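Local coordinates for dual function macrocyclase-peptidase POPB (Galerina marginata, PDB 5N4B), which cleaves oligopeptides after prolyl residues and joins peptide ends into macrocycles during biosynthesis of the amanitin toxins of this mushroom, at residues T205-K210 and A265-D270; Y275-K280 and D314-T319; G322-I327 and T340-K345. The protein carries 1 engineered substitution. All coordinates share one frame; numbering follows the deposited sequence.

Contact 1. Residues T205-K210 and A265-D270; sequences TIIWTK and ADTSED
K210, T267 and I207 carry this contact between two neighbouring blades of the β-propeller domain, where strand 207-208 and strand 262-267 are the first strands of their four-stranded sheets. K210 buries the most surface. Its chain is bent at chi2 (43°) and lies across the turn after strand 262-267, with CG 3.3 Å from S268 O. Beyond the bend it runs extended, which brings NZ to two oxygens of one residue, T267 OG1 at 2.9 Å and T267 O at 3.0 Å. The carbonyl is met from above its plane, 40° out of it. A lysine suits the place because its long aliphatic part packs against the turn while its ammonium satisfies oxygens at the end; the carboxylate of E269 adds only a long salt bridge.

T267 OG1 is gripped twice, since it also donates to W208 O at 2.8 Å and so ties the two strands together by a side chain. The torsion that puts OG1 between backbone N and carbonyl carbon (chi1 52°) turns CG2 toward I207 CG2. I207, branched at CB, lays CG2 against T267 and CG1 against the A265 carbonyl, with CG1 3.5 Å from A265 O, while its CD1 approaches D266 OD1.

At the T205 end the two segments are bridged by solvent. T205, whose side chain is about 12 Å from that of the charge-relay residue H699, shares two waters with A265: one accepts from A265 N at 2.9 Å, the other donates to A265 O at 2.7 Å, and T205 OG1 bonds to both.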
# COMPACT_ATOMS: atom_id res chain seq x y z
N THR A 205 -8.73 -8.11 7.69
CA THR A 205 -7.75 -8.83 8.49
C THR A 205 -8.34 -10.16 8.98
O THR A 205 -9.53 -10.42 8.84
CB THR A 205 -7.35 -7.94 9.69
OG1 THR A 205 -8.52 -7.45 10.34
CG2 THR A 205 -6.50 -6.76 9.21
N ILE A 206 -7.48 -10.99 9.57
CA ILE A 206 -7.88 -12.18 10.30
C ILE A 206 -7.81 -11.83 11.78
O ILE A 206 -6.73 -11.48 12.28
CB ILE A 206 -6.95 -13.36 9.99
CG1 ILE A 206 -7.04 -13.76 8.51
CG2 ILE A 206 -7.20 -14.53 10.90
CD1 ILE A 206 -6.04 -14.70 8.05
N ILE A 207 -8.95 -11.99 12.50
CA ILE A 207 -9.07 -11.54 13.89
C ILE A 207 -9.48 -12.72 14.77
O ILE A 207 -10.63 -13.13 14.78
CB ILE A 207 -10.06 -10.39 14.01
CG1 ILE A 207 -9.57 -9.19 13.20
CG2 ILE A 207 -10.26 -9.99 15.46
CD1 ILE A 207 -8.34 -8.52 13.72
N TRP A 208 -8.54 -13.26 15.53
CA TRP A 208 -8.86 -14.33 16.45
C TRP A 208 -9.66 -13.82 17.64
O TRP A 208 -9.43 -12.72 18.14
CB TRP A 208 -7.59 -14.95 17.01
CG TRP A 208 -6.82 -15.83 16.02
CD1 TRP A 208 -5.85 -15.43 15.12
CD2 TRP A 208 -6.95 -17.25 15.85
NE1 TRP A 208 -5.39 -16.50 14.40
CE2 TRP A 208 -6.05 -17.63 14.82
CE3 TRP A 208 -7.74 -18.24 16.44
CZ2 TRP A 208 -5.90 -18.93 14.40
CZ3 TRP A 208 -7.60 -19.56 16.00
CH2 TRP A 208 -6.69 -19.89 15.00
N THR A 209 -10.57 -14.66 18.12
CA THR A 209 -11.11 -14.45 19.44
C THR A 209 -10.05 -14.82 20.48
O THR A 209 -9.15 -15.64 20.24
CB THR A 209 -12.41 -15.22 19.62
OG1 THR A 209 -12.24 -16.59 19.23
CG2 THR A 209 -13.54 -14.59 18.80
N LYS A 210 -10.15 -14.17 21.64
CA LYS A 210 -9.11 -14.28 22.65
C LYS A 210 -9.12 -15.62 23.37
O LYS A 210 -8.15 -15.94 24.08
CB LYS A 210 -9.16 -13.10 23.62
CG LYS A 210 -8.31 -11.91 23.27
CD LYS A 210 -8.34 -11.53 21.83
CE LYS A 210 -7.47 -10.25 21.62
NZ LYS A 210 -7.41 -9.76 20.20
N ALA A 265 -13.28 -6.08 11.90
CA ALA A 265 -13.53 -6.49 13.27
C ALA A 265 -12.30 -6.35 14.11
O ALA A 265 -11.18 -6.15 13.63
CB ALA A 265 -14.03 -7.94 13.33
N ASP A 266 -12.55 -6.37 15.42
CA ASP A 266 -11.48 -6.45 16.42
C ASP A 266 -12.06 -7.12 17.66
O ASP A 266 -13.27 -7.12 17.88
CB ASP A 266 -10.95 -5.06 16.81
CG ASP A 266 -9.68 -4.60 16.02
OD1 ASP A 266 -8.75 -5.40 15.82
OD2 ASP A 266 -9.63 -3.38 15.62
N THR A 267 -11.19 -7.74 18.46
CA THR A 267 -11.60 -8.38 19.71
C THR A 267 -10.75 -7.84 20.86
O THR A 267 -9.52 -7.74 20.75
CB THR A 267 -11.48 -9.89 19.65
OG1 THR A 267 -10.15 -10.19 19.20
CG2 THR A 267 -12.53 -10.47 18.68
N SER A 268 -11.41 -7.48 21.95
CA SER A 268 -10.68 -6.95 23.09
C SER A 268 -9.84 -8.03 23.76
O SER A 268 -10.21 -9.21 23.81
CB SER A 268 -11.62 -6.28 24.08
OG SER A 268 -12.43 -7.25 24.72
N GLU A 269 -8.71 -7.60 24.32
CA GLU A 269 -7.77 -8.49 24.99
C GLU A 269 -8.38 -9.24 26.15
O GLU A 269 -8.02 -10.41 26.39
CB GLU A 269 -6.57 -7.69 25.52
CG GLU A 269 -5.66 -7.15 24.42
CD GLU A 269 -5.04 -8.24 23.54
OE1 GLU A 269 -4.82 -9.37 24.04
OE2 GLU A 269 -4.80 -7.95 22.35
N ASP A 270 -9.30 -8.63 26.86
CA ASP A 270 -9.92 -9.23 28.03
C ASP A 270 -11.03 -10.22 27.69
O ASP A 270 -11.63 -10.76 28.61
CB ASP A 270 -10.40 -8.15 29.03
CG ASP A 270 -11.49 -7.26 28.48
OD1 ASP A 270 -11.99 -7.52 27.37
OD2 ASP A 270 -11.86 -6.27 29.18
O HOH W 1 -11.28 -7.42 10.20
O HOH W 2 -9.10 -5.11 12.33

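Contact 2. Residues Y275-K280 and D314-T319; sequences YLYQFK and DYNIIT
Y275 begins the contact by offering one ring face to I317. CG1 of the isoleucine stands above the middle of the ring, 3.7 Å from the centroid of the Y275 ring and 9° off its normal, a CH-pi contact. The two side chains cross at about a right angle, and the branching of I317 spreads its carbons over the face: CD1 lies near CD1 and CE1 of the ring, while CG2 sits 3.8 Å from Y275 CE2. The flat ring lets CG1, CG2 and CD1 of I317 all come near one face. V325 touches both residues and extends this buried patch.

The strands here do not pair through their backbones; their axes come no closer than 8.9 Å and run nearly antiparallel. They belong to adjacent blades of the propeller, strand 273-279 being second in one sheet and strand 315-321 first in the next, and side chains fill the gap between the sheets.

Two residues further on, Y277 points the same way from its strand and reaches across with its hydroxyl. With CG anti to the carbonyl carbon (chi1 -53°), the ring carries OH to the backbone of the facing strand, where I317 N donates to Y277 OH at 3.0 Å in a nearly straight bond, approaching at the ring edge. The same hydroxyl is bonded to D266, so this one polar tip serves a backbone N-H and a carboxylate at once, while its ring packs. I317 CG1 also packs against it, 3.3 Å from Y277 OH. The amide of N316 crosses the ring obliquely, its plane turned 22° from that of the ring, with ND2 towards the hydroxyl, and Y277 CE1 approaches Y315 O at 3.6 Å.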
# COMPACT_ATOMS: atom_id res chain seq x y z
N TYR A 275 -15.84 -5.98 18.31
CA TYR A 275 -16.09 -4.74 17.62
C TYR A 275 -16.31 -4.98 16.14
O TYR A 275 -15.60 -5.79 15.52
CB TYR A 275 -14.90 -3.83 17.79
CG TYR A 275 -14.47 -3.56 19.22
CD1 TYR A 275 -15.19 -2.70 20.06
CD2 TYR A 275 -13.34 -4.15 19.76
CE1 TYR A 275 -14.79 -2.45 21.34
CE2 TYR A 275 -12.93 -3.86 21.06
CZ TYR A 275 -13.68 -3.01 21.83
OH TYR A 275 -13.23 -2.76 23.11
N LEU A 276 -17.30 -4.27 15.57
CA LEU A 276 -17.58 -4.31 14.14
C LEU A 276 -17.43 -2.94 13.55
O LEU A 276 -18.05 -1.98 14.03
CB LEU A 276 -19.00 -4.80 13.89
CG LEU A 276 -19.46 -4.87 12.42
CD1 LEU A 276 -18.84 -6.01 11.69
CD2 LEU A 276 -21.00 -4.95 12.35
N TYR A 277 -16.62 -2.85 12.51
CA TYR A 277 -16.46 -1.65 11.73
C TYR A 277 -17.18 -1.84 10.40
O TYR A 277 -17.20 -2.95 9.83
CB TYR A 277 -14.99 -1.39 11.40
CG TYR A 277 -14.04 -1.36 12.59
CD1 TYR A 277 -14.10 -0.40 13.55
CD2 TYR A 277 -13.03 -2.28 12.67
CE1 TYR A 277 -13.22 -0.40 14.60
CE2 TYR A 277 -12.14 -2.27 13.72
CZ TYR A 277 -12.23 -1.32 14.68
OH TYR A 277 -11.29 -1.28 15.71
N GLN A 278 -17.81 -0.78 9.90
CA GLN A 278 -18.42 -0.77 8.58
C GLN A 278 -17.93 0.42 7.76
O GLN A 278 -17.81 1.54 8.28
CB GLN A 278 -19.93 -0.70 8.63
CG GLN A 278 -20.54 -1.73 9.61
CD GLN A 278 -22.04 -1.80 9.58
OE1 GLN A 278 -22.67 -1.71 8.52
NE2 GLN A 278 -22.61 -1.96 10.76
N PHE A 279 -17.66 0.15 6.49
CA PHE A 279 -17.11 1.13 5.55
C PHE A 279 -17.99 1.16 4.32
O PHE A 279 -18.31 0.10 3.76
CB PHE A 279 -15.67 0.78 5.14
CG PHE A 279 -14.75 0.48 6.29
CD1 PHE A 279 -14.66 -0.81 6.78
CD2 PHE A 279 -14.01 1.48 6.90
CE1 PHE A 279 -13.80 -1.12 7.86
CE2 PHE A 279 -13.18 1.18 8.00
CZ PHE A 279 -13.09 -0.09 8.46
N LYS A 280 -18.32 2.34 3.85
CA LYS A 280 -19.16 2.47 2.64
C LYS A 280 -18.39 2.89 1.39
O LYS A 280 -18.94 2.80 0.29
CB LYS A 280 -20.31 3.44 2.88
CG LYS A 280 -19.92 4.87 3.13
CD LYS A 280 -21.14 5.76 3.13
CE LYS A 280 -20.73 7.22 3.31
NZ LYS A 280 -21.95 8.10 3.31
N ASP A 314 -13.43 8.63 11.33
CA ASP A 314 -12.64 7.40 11.43
C ASP A 314 -12.55 7.02 12.91
O ASP A 314 -12.22 7.87 13.74
CB ASP A 314 -11.25 7.78 10.88
CG ASP A 314 -10.23 6.64 10.82
OD1 ASP A 314 -10.39 5.62 11.50
OD2 ASP A 314 -9.21 6.81 10.10
N TYR A 315 -12.91 5.79 13.24
CA TYR A 315 -12.78 5.27 14.60
C TYR A 315 -12.08 3.92 14.54
O TYR A 315 -12.53 3.02 13.83
CB TYR A 315 -14.15 5.07 15.23
CG TYR A 315 -15.01 6.28 15.46
CD1 TYR A 315 -15.84 6.76 14.44
CD2 TYR A 315 -15.02 6.94 16.69
CE1 TYR A 315 -16.64 7.83 14.63
CE2 TYR A 315 -15.82 8.00 16.87
CZ TYR A 315 -16.64 8.45 15.86
OH TYR A 315 -17.49 9.50 16.13
N ASN A 316 -11.00 3.77 15.29
CA ASN A 316 -10.27 2.52 15.37
C ASN A 316 -9.95 2.22 16.84
O ASN A 316 -9.32 3.05 17.51
CB ASN A 316 -9.00 2.59 14.52
CG ASN A 316 -8.32 1.22 14.37
OD1 ASN A 316 -7.33 0.97 15.00
ND2 ASN A 316 -8.95 0.32 13.61
N ILE A 317 -10.32 1.05 17.32
CA ILE A 317 -10.10 0.73 18.72
C ILE A 317 -8.62 0.56 19.04
O ILE A 317 -7.88 -0.12 18.31
CB ILE A 317 -10.80 -0.59 19.09
CG1 ILE A 317 -12.29 -0.56 18.80
CG2 ILE A 317 -10.53 -0.94 20.58
CD1 ILE A 317 -13.01 0.52 19.46
N ILE A 318 -8.18 1.09 20.16
CA ILE A 318 -6.85 0.84 20.72
C ILE A 318 -6.92 -0.27 21.77
O ILE A 318 -6.25 -1.29 21.65
CB ILE A 318 -6.26 2.12 21.36
CG1 ILE A 318 -6.17 3.22 20.32
CG2 ILE A 318 -4.92 1.80 22.00
CD1 ILE A 318 -6.09 4.60 20.90
N THR A 319 -7.74 -0.09 22.78
CA THR A 319 -7.89 -1.08 23.84
C THR A 319 -9.09 -0.69 24.70
O THR A 319 -9.79 0.29 24.42
CB THR A 319 -6.62 -1.21 24.66
OG1 THR A 319 -6.74 -2.46 25.40
CG2 THR A 319 -6.36 -0.08 25.64

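Contact 3. Residues G322-I327 and T340-K345; sequences GSLVYI and TIDLSK
T340 touches two side chains of the facing strand, L324 and Y326. Its CB lies 3.7 Å from L324 CD1, which also rests on D342 CB, so the leucine spans both neighbours on its side of the sheet. OG1, between the backbone N and the carbonyl carbon (chi1 59°), has L324 CD1 as its neighbour across the contact. That rotation sends CG2 over one face of Y326, 3.7 Å from the ring centroid and offset toward the rim, a CH-pi contact that suits a small methyl. F353, F373 and H321 also meet this ring.

On the face that carries V325 and I341, V325 CG2 reaches L343 CD1 just beyond the strand, and I327 CD1 touches I341 CD1 at 3.5 Å. The backbones hold the register: V325 and I341 bond to each other both ways, and L343 N donates to S323 O at 2.9 Å.

At the end of the strand, D342 OD1 accepts from S344 N at 2.9 Å, which closes an Asx turn within the type I turn 342-345, and S344 OG adds a second donor to the same oxygen at 2.7 Å, from the same face of the carboxylate. Strands 324-329 and 337-342 form an antiparallel β-hairpin, the two middle strands of a four-stranded propeller blade.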
# COMPACT_ATOMS: atom_id res chain seq x y z
N GLY A 322 -11.96 -2.35 31.37
CA GLY A 322 -13.37 -2.47 31.71
C GLY A 322 -14.22 -1.90 30.61
O GLY A 322 -13.98 -2.13 29.42
N SER A 323 -15.23 -1.11 30.98
CA SER A 323 -16.14 -0.54 30.01
C SER A 323 -15.63 0.77 29.38
O SER A 323 -16.36 1.38 28.60
CB SER A 323 -17.52 -0.31 30.65
OG SER A 323 -17.37 0.42 31.83
N LEU A 324 -14.42 1.19 29.71
CA LEU A 324 -13.83 2.40 29.13
C LEU A 324 -13.01 2.00 27.91
O LEU A 324 -11.96 1.35 28.04
CB LEU A 324 -12.94 3.08 30.17
CG LEU A 324 -12.49 4.50 29.81
CD1 LEU A 324 -13.67 5.43 29.84
CD2 LEU A 324 -11.45 4.96 30.82
N VAL A 325 -13.48 2.40 26.75
CA VAL A 325 -12.88 2.00 25.46
C VAL A 325 -12.06 3.17 24.93
O VAL A 325 -12.58 4.31 24.82
CB VAL A 325 -13.97 1.61 24.47
CG1 VAL A 325 -13.37 1.14 23.20
CG2 VAL A 325 -14.84 0.51 25.04
N TYR A 326 -10.81 2.90 24.58
CA TYR A 326 -9.88 3.90 24.07
C TYR A 326 -9.82 3.77 22.55
O TYR A 326 -9.62 2.66 22.03
CB TYR A 326 -8.48 3.65 24.66
CG TYR A 326 -8.33 3.92 26.12
CD1 TYR A 326 -8.92 3.09 27.07
CD2 TYR A 326 -7.58 4.98 26.58
CE1 TYR A 326 -8.78 3.35 28.45
CE2 TYR A 326 -7.44 5.26 27.92
CZ TYR A 326 -8.02 4.44 28.85
OH TYR A 326 -7.88 4.63 30.20
N ILE A 327 -10.00 4.89 21.85
CA ILE A 327 -10.24 4.88 20.41
C ILE A 327 -9.41 5.97 19.77
O ILE A 327 -9.47 7.14 20.21
CB ILE A 327 -11.72 5.09 20.10
CG1 ILE A 327 -12.58 4.10 20.90
CG2 ILE A 327 -11.98 4.94 18.62
CD1 ILE A 327 -14.11 4.17 20.64
N THR A 340 -11.82 8.41 24.88
CA THR A 340 -12.45 7.30 25.57
C THR A 340 -13.96 7.41 25.41
O THR A 340 -14.53 8.51 25.47
CB THR A 340 -12.07 7.27 27.05
OG1 THR A 340 -12.47 8.49 27.72
CG2 THR A 340 -10.57 7.01 27.23
N ILE A 341 -14.62 6.25 25.24
CA ILE A 341 -16.08 6.11 25.24
C ILE A 341 -16.37 5.16 26.39
O ILE A 341 -15.90 4.01 26.38
CB ILE A 341 -16.65 5.61 23.90
CG1 ILE A 341 -16.34 6.58 22.73
CG2 ILE A 341 -18.18 5.41 24.02
CD1 ILE A 341 -16.88 6.21 21.37
N ASP A 342 -17.10 5.64 27.39
CA ASP A 342 -17.43 4.87 28.57
C ASP A 342 -18.79 4.18 28.36
O ASP A 342 -19.83 4.85 28.31
CB ASP A 342 -17.44 5.78 29.80
CG ASP A 342 -17.62 5.05 31.07
OD1 ASP A 342 -18.15 3.92 31.06
OD2 ASP A 342 -17.20 5.57 32.12
N LEU A 343 -18.76 2.88 28.14
CA LEU A 343 -19.95 2.12 27.82
C LEU A 343 -20.74 1.73 29.06
O LEU A 343 -21.78 1.07 28.91
CB LEU A 343 -19.53 0.87 27.04
CG LEU A 343 -18.87 1.13 25.68
CD1 LEU A 343 -18.50 -0.20 25.01
CD2 LEU A 343 -19.76 1.95 24.78
N SER A 344 -20.28 2.05 30.27
CA SER A 344 -21.12 1.74 31.43
C SER A 344 -22.33 2.63 31.52
O SER A 344 -23.21 2.35 32.34
CB SER A 344 -20.28 1.83 32.72
OG SER A 344 -19.97 3.18 32.98
N LYS A 345 -22.41 3.69 30.72
CA LYS A 345 -23.51 4.64 30.67
C LYS A 345 -24.45 4.29 29.52
O LYS A 345 -24.02 3.82 28.47
CB LYS A 345 -22.96 6.04 30.38
CG LYS A 345 -21.62 6.42 31.02
CD LYS A 345 -21.73 6.54 32.51
CE LYS A 345 -20.37 6.60 33.16
NZ LYS A 345 -20.47 7.17 34.54

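How the contacts relate
The three contacts come in series along the chain and step round the propeller. Contact 1 joins the blade of residues 207-254 to that of 262-308, contact 2 joins the latter to the blade of 315-352, and contact 3 lies inside this last one. Centres of contacts 1 and 2 are about 12 Å apart, those of 2 and 3 about 14 Å, and those of 1 and 3 about 17 Å. Successive contacts are tied by strand pairing: D266 O with Y275 N, and T319 O with Y326 N beside a classic β-bulge at I318 and T319. Backbone pairing within blades thus alternates with side-chain packing and side-chain-to-backbone bonds between them to build the domain that accompanies the hydrolase domain.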